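Local coordinates for fatty acyl CoA synthetase FADD13 (FATTY-ACYL-CoA SYNTHETASE) (PDB 3R44), which belongs to the ANL clan of AMP-binding enzymes, joining a large AMP-binding region to a smaller C-terminal domain in a single chain, at residues V189-H192 with E193-H196; R43-Y46 with A47-N50; P495-P498 with T499-L503. One frame throughout, in Å; residues are numbered along the deposited sequence.

In the fold
Three local contacts illustrate how short-range bonds shape the chain of a large enzyme. Contact 2 comes first along the sequence, where edge strand 42-45 of the nine-stranded mixed sheet hands over to helix 46-62. Contact 1 follows, joining strand 186-191 of a three-stranded antiparallel sheet to helix 192-205. Both belong to the AMP-binding region, with centres about 23 Å apart, and both are helix starts sealed by a capping box. Contact 3 comes last, a turn before helix 504-511 in the C-terminal part. Its centre lies about 35 Å from that of contact 1 and about 41 Å from that of contact 2, across the chain's centre from both. None of the three touches another.

Contact 1 (V189-H192 with E193-H196); sequences VHTH and ESVH. With HIS (histidine), chain B.
Ser194 OG is gripped by two residues of the strand that precedes its helix. Thr191 N donates to Ser194 OG over 2.9 Å in an almost straight bond (173°), while His190 ND1 meets Ser194 OG at 2.9 Å, the hydroxyl lying at the imidazole edge, near its plane. A chi1 of 67° sets the oxygen of Ser194 between its own backbone N and carbonyl carbon, where it can reach back to both partners. The exchange is mutual, for Ser194 N donates to Thr191 OG1 at 3.0 Å. A water lies 2.7 Å from Thr191 OG1 and 2.8 Å from Glu193 OE1, bridging the two. Val195 N then bonds to Thr191 O and His196 N to His192 O, winding the first turn.

Beside this turn lies a bound histidine. Its CG sits 3.4 Å above the centre of the His196 ring, over one face, and its OXT is 2.9 Å from His196 ND1; Glu193 CB approaches its O at 3.4 Å. Farther out, His190 NE2 is hydrogen-bonded to Thr318 O, which helps to fix the ring's rotation, and His192 ND1 to Ile18 N. Thr191 and Ser194 form a capping box at a strand-to-helix junction, whose first helical residues His192, Glu193 and His196 line the histidine pocket.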
# COMPACT_ATOMS: atom_id res chain seq x y z
N VAL A 189 9.48 7.66 6.38
CA VAL A 189 9.01 8.59 7.41
C VAL A 189 7.95 9.51 6.82
O VAL A 189 8.24 10.24 5.88
CB VAL A 189 10.16 9.46 8.02
CG1 VAL A 189 9.60 10.41 9.12
CG2 VAL A 189 11.30 8.51 8.53
N HIS A 190 6.74 9.45 7.35
CA HIS A 190 5.70 10.43 7.02
C HIS A 190 5.42 11.37 8.19
O HIS A 190 5.68 11.06 9.33
CB HIS A 190 4.42 9.75 6.51
CG HIS A 190 4.53 9.27 5.10
ND1 HIS A 190 4.50 10.13 4.02
CD2 HIS A 190 4.81 8.04 4.58
CE1 HIS A 190 4.73 9.46 2.91
NE2 HIS A 190 4.91 8.18 3.22
N THR A 191 4.85 12.52 7.87
CA THR A 191 4.62 13.60 8.79
C THR A 191 3.11 13.91 8.83
O THR A 191 2.28 13.29 8.11
CB THR A 191 5.36 14.85 8.34
OG1 THR A 191 4.85 15.22 7.03
CG2 THR A 191 6.92 14.63 8.36
N HIS A 192 2.73 14.79 9.77
CA HIS A 192 1.35 15.22 9.86
C HIS A 192 1.00 15.87 8.50
O HIS A 192 -0.08 15.67 7.96
CB HIS A 192 1.10 16.20 11.00
CG HIS A 192 1.25 15.61 12.37
ND1 HIS A 192 0.18 15.28 13.17
CD2 HIS A 192 2.35 15.13 13.00
CE1 HIS A 192 0.62 14.70 14.28
NE2 HIS A 192 1.94 14.64 14.22
N GLU A 193 1.91 16.64 7.95
CA GLU A 193 1.68 17.31 6.67
C GLU A 193 1.50 16.33 5.53
O GLU A 193 0.61 16.54 4.72
CB GLU A 193 2.83 18.27 6.33
CG GLU A 193 2.84 18.79 4.89
CD GLU A 193 3.99 19.79 4.64
OE1 GLU A 193 5.14 19.34 4.50
OE2 GLU A 193 3.76 21.02 4.63
N SER A 194 2.36 15.31 5.43
CA SER A 194 2.22 14.37 4.29
C SER A 194 0.97 13.54 4.35
O SER A 194 0.32 13.29 3.37
CB SER A 194 3.56 13.60 4.06
OG SER A 194 3.89 12.71 5.14
N VAL A 195 0.60 13.13 5.55
CA VAL A 195 -0.56 12.35 5.80
C VAL A 195 -1.81 13.18 5.49
O VAL A 195 -2.76 12.72 4.83
CB VAL A 195 -0.51 11.90 7.33
CG1 VAL A 195 -1.81 11.48 7.86
CG2 VAL A 195 0.55 10.82 7.50
N HIS A 196 -1.82 14.41 5.98
CA HIS A 196 -2.92 15.32 5.69
C HIS A 196 -3.04 15.54 4.18
O HIS A 196 -4.15 15.56 3.63
CB HIS A 196 -2.71 16.63 6.40
CG HIS A 196 -3.62 17.72 5.93
ND1 HIS A 196 -3.22 18.70 5.04
CD2 HIS A 196 -4.93 17.95 6.18
CE1 HIS A 196 -4.25 19.50 4.79
NE2 HIS A 196 -5.29 19.08 5.49
N HIS B . -1.55 22.44 5.72
CA HIS B . -1.47 21.68 6.98
C HIS B . -0.47 20.55 6.85
O HIS B . 0.52 20.40 7.56
CB HIS B . -2.88 21.17 7.34
CG HIS B . -2.92 20.03 8.30
ND1 HIS B . -4.04 19.76 9.07
CD2 HIS B . -1.99 19.08 8.64
CE1 HIS B . -3.80 18.69 9.82
NE2 HIS B . -2.57 18.26 9.57
OXT HIS B . -0.66 19.71 5.97
O HOH W 1 6.18 16.95 5.43

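Contact 2 (R43-Y46 with A47-N50); sequences RMTY and AQMN
Thr45 and Gln48 trade hydrogen bonds at the start of helix 46-62, each side chain serving the other's backbone. Thr45 N donates to Gln48 OE1 at 2.8 Å, in the carbonyl plane and on a lone pair of the amide oxygen. In return Gln48 N donates to Thr45 OG1 over 3.2 Å. With chi1 at -58°, Gln48 CG lies beside its own N and opposite its carbonyl carbon; the rest of the chain extends from there, carrying the amide back to the strand. Thr45 O is taken by Met49 N at 2.9 Å, and Tyr46 O by Asn50 N at 2.9 Å, so the carbonyls of the N-cap residue and of the first helical residue are satisfied as well.

The polar ends that point elsewhere also find partners: Tyr46 OH bonds to Val237 O, and Asn50 uses OD1 with Lys90 and ND2 with Glu162. Arg43 forms a salt bridge to Glu257. Apolar contacts fill in behind the cap. Met49 and Tyr46 run side by side in the same direction, Met49 CE being 3.8 Å from Tyr46 CE2, while Met44 CE reaches Met49 CA at 3.7 Å. Threonine at the N-cap and glutamine three residues on make up a capping box, here joining an edge strand to its helix.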
# COMPACT_ATOMS: atom_id res chain seq x y z
N ARG A 43 -19.53 0.15 18.02
CA ARG A 43 -20.27 1.15 17.23
C ARG A 43 -20.01 2.49 17.92
O ARG A 43 -20.66 2.82 18.90
CB ARG A 43 -21.78 0.86 17.12
CG ARG A 43 -22.60 1.83 16.23
CD ARG A 43 -24.13 1.38 16.06
NE ARG A 43 -24.20 0.04 15.48
CZ ARG A 43 -24.21 -0.26 14.18
NH1 ARG A 43 -24.18 0.69 13.21
NH2 ARG A 43 -24.20 -1.54 13.85
N MET A 44 -19.03 3.25 17.45
CA MET A 44 -18.57 4.43 18.18
C MET A 44 -18.76 5.67 17.37
O MET A 44 -18.52 5.64 16.19
CB MET A 44 -17.13 4.28 18.52
CG MET A 44 -16.95 3.27 19.65
SD MET A 44 -15.22 2.97 19.92
CE MET A 44 -14.53 4.58 20.30
N THR A 45 -19.17 6.76 18.03
CA THR A 45 -19.29 8.06 17.40
C THR A 45 -17.94 8.77 17.35
O THR A 45 -16.97 8.35 17.96
CB THR A 45 -20.21 8.96 18.15
OG1 THR A 45 -19.65 9.13 19.45
CG2 THR A 45 -21.66 8.36 18.27
N TYR A 46 -17.87 9.84 16.58
CA TYR A 46 -16.63 10.65 16.53
C TYR A 46 -16.22 11.17 17.90
O TYR A 46 -15.05 11.15 18.27
CB TYR A 46 -16.68 11.76 15.47
CG TYR A 46 -16.20 11.22 14.17
CD1 TYR A 46 -17.10 10.87 13.16
CD2 TYR A 46 -14.86 11.01 13.96
CE1 TYR A 46 -16.65 10.33 11.98
CE2 TYR A 46 -14.39 10.46 12.80
CZ TYR A 46 -15.28 10.11 11.80
OH TYR A 46 -14.72 9.57 10.63
N ALA A 47 -17.19 11.62 18.69
CA ALA A 47 -16.87 12.07 20.06
C ALA A 47 -16.25 10.92 20.89
O ALA A 47 -15.26 11.11 21.62
CB ALA A 47 -18.10 12.66 20.77
N GLN A 48 -16.80 9.71 20.75
CA GLN A 48 -16.21 8.55 21.48
C GLN A 48 -14.84 8.17 20.96
O GLN A 48 -13.93 7.83 21.74
CB GLN A 48 -17.11 7.32 21.45
CG GLN A 48 -18.47 7.61 22.07
CD GLN A 48 -19.46 6.48 21.85
OE1 GLN A 48 -19.71 6.02 20.71
NE2 GLN A 48 -20.07 6.05 22.93
N MET A 49 -14.66 8.26 19.64
CA MET A 49 -13.39 7.90 19.10
C MET A 49 -12.32 8.91 19.60
O MET A 49 -11.19 8.51 19.93
CB MET A 49 -13.44 7.92 17.58
CG MET A 49 -12.16 7.35 17.01
SD MET A 49 -12.47 6.65 15.40
CE MET A 49 -12.02 8.05 14.43
N ASN A 50 -12.65 10.21 19.56
CA ASN A 50 -11.73 11.23 20.05
C ASN A 50 -11.38 10.95 21.54
O ASN A 50 -10.20 11.02 21.95
CB ASN A 50 -12.25 12.66 19.87
CG ASN A 50 -11.20 13.68 20.20
OD1 ASN A 50 -10.13 13.71 19.55
ND2 ASN A 50 -11.40 14.41 21.28

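Contact 3 (P495-P498 with T499-L503); sequences PRNP and TGKIL
The side-chain amide of Asn497 and the backbone of Lys501 hold the tight end of this loop together. Lys501 N donates to Asn497 OD1 over 3.0 Å, coming from above the plane of the side-chain amide, and Thr499 N adds a weak bond to the same oxygen. The Asn497 chi1 of 71° folds that amide over the turn. The backbone closes beneath it: Gly500 N bonds to Asn497 O (3.0 Å) across a type I turn, and Asn497 N to Lys501 O (3.1 Å). Gly500, at a phi of 88°, supplies the extra residue of a G1 bulge. Toward the loop's base, Leu503 N donates to Pro495 O at 2.9 Å.

Arg496 is exposed yet anchored: its guanidinium lies across Ile502, whose CD1 sits 3.3 Å above the group's centre, while NH1 donates to Gly500 O at 2.9 Å, nearly in the guanidinium plane. The loose, solvent side is instead the Pro498 ring and the Lys501 chain, which extends away from the turn beyond CB. The turn from Asn497 to Gly500, with Lys501 after it, is thus shaped by backbone bonds and by the Asn497 OD1 that two backbone N-H groups share, one of them weakly; the Arg496 charge is probably balanced by its salt bridge to Glu440.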
# COMPACT_ATOMS: atom_id res chain seq x y z
N PRO A 495 2.66 -18.99 -14.89
CA PRO A 495 1.73 -18.94 -13.74
C PRO A 495 0.99 -17.60 -13.65
O PRO A 495 1.61 -16.53 -13.61
CB PRO A 495 2.65 -19.20 -12.56
CG PRO A 495 3.96 -18.58 -12.96
CD PRO A 495 4.06 -18.88 -14.46
N ARG A 496 -0.33 -17.67 -13.64
CA ARG A 496 -1.15 -16.48 -13.47
C ARG A 496 -2.19 -16.69 -12.39
O ARG A 496 -2.61 -17.82 -12.13
CB ARG A 496 -1.86 -16.13 -14.74
CG ARG A 496 -1.00 -15.58 -15.85
CD ARG A 496 -1.90 -15.57 -17.10
NE ARG A 496 -1.10 -15.35 -18.29
CZ ARG A 496 -0.86 -14.16 -18.78
NH1 ARG A 496 -1.38 -13.09 -18.20
NH2 ARG A 496 -0.12 -14.03 -19.87
N ASN A 497 -2.63 -15.60 -11.77
CA ASN A 497 -3.63 -15.72 -10.70
C ASN A 497 -5.02 -15.72 -11.34
O ASN A 497 -5.10 -15.56 -12.56
CB ASN A 497 -3.37 -14.64 -9.62
CG ASN A 497 -3.69 -13.26 -10.06
OD1 ASN A 497 -4.20 -13.04 -11.15
ND2 ASN A 497 -3.46 -12.29 -9.17
N PRO A 498 -6.12 -15.87 -10.56
CA PRO A 498 -7.42 -15.92 -11.27
C PRO A 498 -7.84 -14.66 -12.03
O PRO A 498 -8.73 -14.72 -12.89
CB PRO A 498 -8.41 -16.19 -10.13
CG PRO A 498 -7.53 -17.03 -9.13
CD PRO A 498 -6.29 -16.23 -9.13
N THR A 499 -7.26 -13.52 -11.64
CA THR A 499 -7.55 -12.25 -12.29
C THR A 499 -6.53 -11.93 -13.39
O THR A 499 -6.53 -10.82 -13.87
CB THR A 499 -7.64 -11.08 -11.27
OG1 THR A 499 -6.58 -11.19 -10.31
CG2 THR A 499 -8.99 -11.13 -10.55
N GLY A 500 -5.70 -12.90 -13.76
CA GLY A 500 -4.83 -12.84 -14.94
C GLY A 500 -3.45 -12.23 -14.80
O GLY A 500 -2.73 -12.18 -15.78
N LYS A 501 -3.06 -11.79 -13.61
CA LYS A 501 -1.73 -11.26 -13.35
C LYS A 501 -0.65 -12.34 -13.42
O LYS A 501 -0.77 -13.38 -12.77
CB LYS A 501 -1.68 -10.65 -11.95
CG LYS A 501 -0.45 -9.74 -11.72
CD LYS A 501 -0.33 -9.30 -10.27
CE LYS A 501 1.11 -8.94 -9.90
NZ LYS A 501 1.20 -8.48 -8.45
N ILE A 502 0.42 -12.09 -14.18
CA ILE A 502 1.56 -13.00 -14.22
C ILE A 502 2.20 -12.96 -12.84
O ILE A 502 2.40 -11.86 -12.26
CB ILE A 502 2.63 -12.58 -15.24
CG1 ILE A 502 2.07 -12.58 -16.64
CG2 ILE A 502 3.83 -13.53 -15.19
CD1 ILE A 502 1.99 -13.87 -17.15
N LEU A 503 2.43 -14.14 -12.27
CA LEU A 503 2.97 -14.26 -10.92
C LEU A 503 4.48 -14.47 -11.02
O LEU A 503 4.96 -15.62 -11.07
CB LEU A 503 2.30 -15.44 -10.22
CG LEU A 503 0.80 -15.23 -9.99
CD1 LEU A 503 0.19 -16.51 -9.44
CD2 LEU A 503 0.56 -14.04 -9.05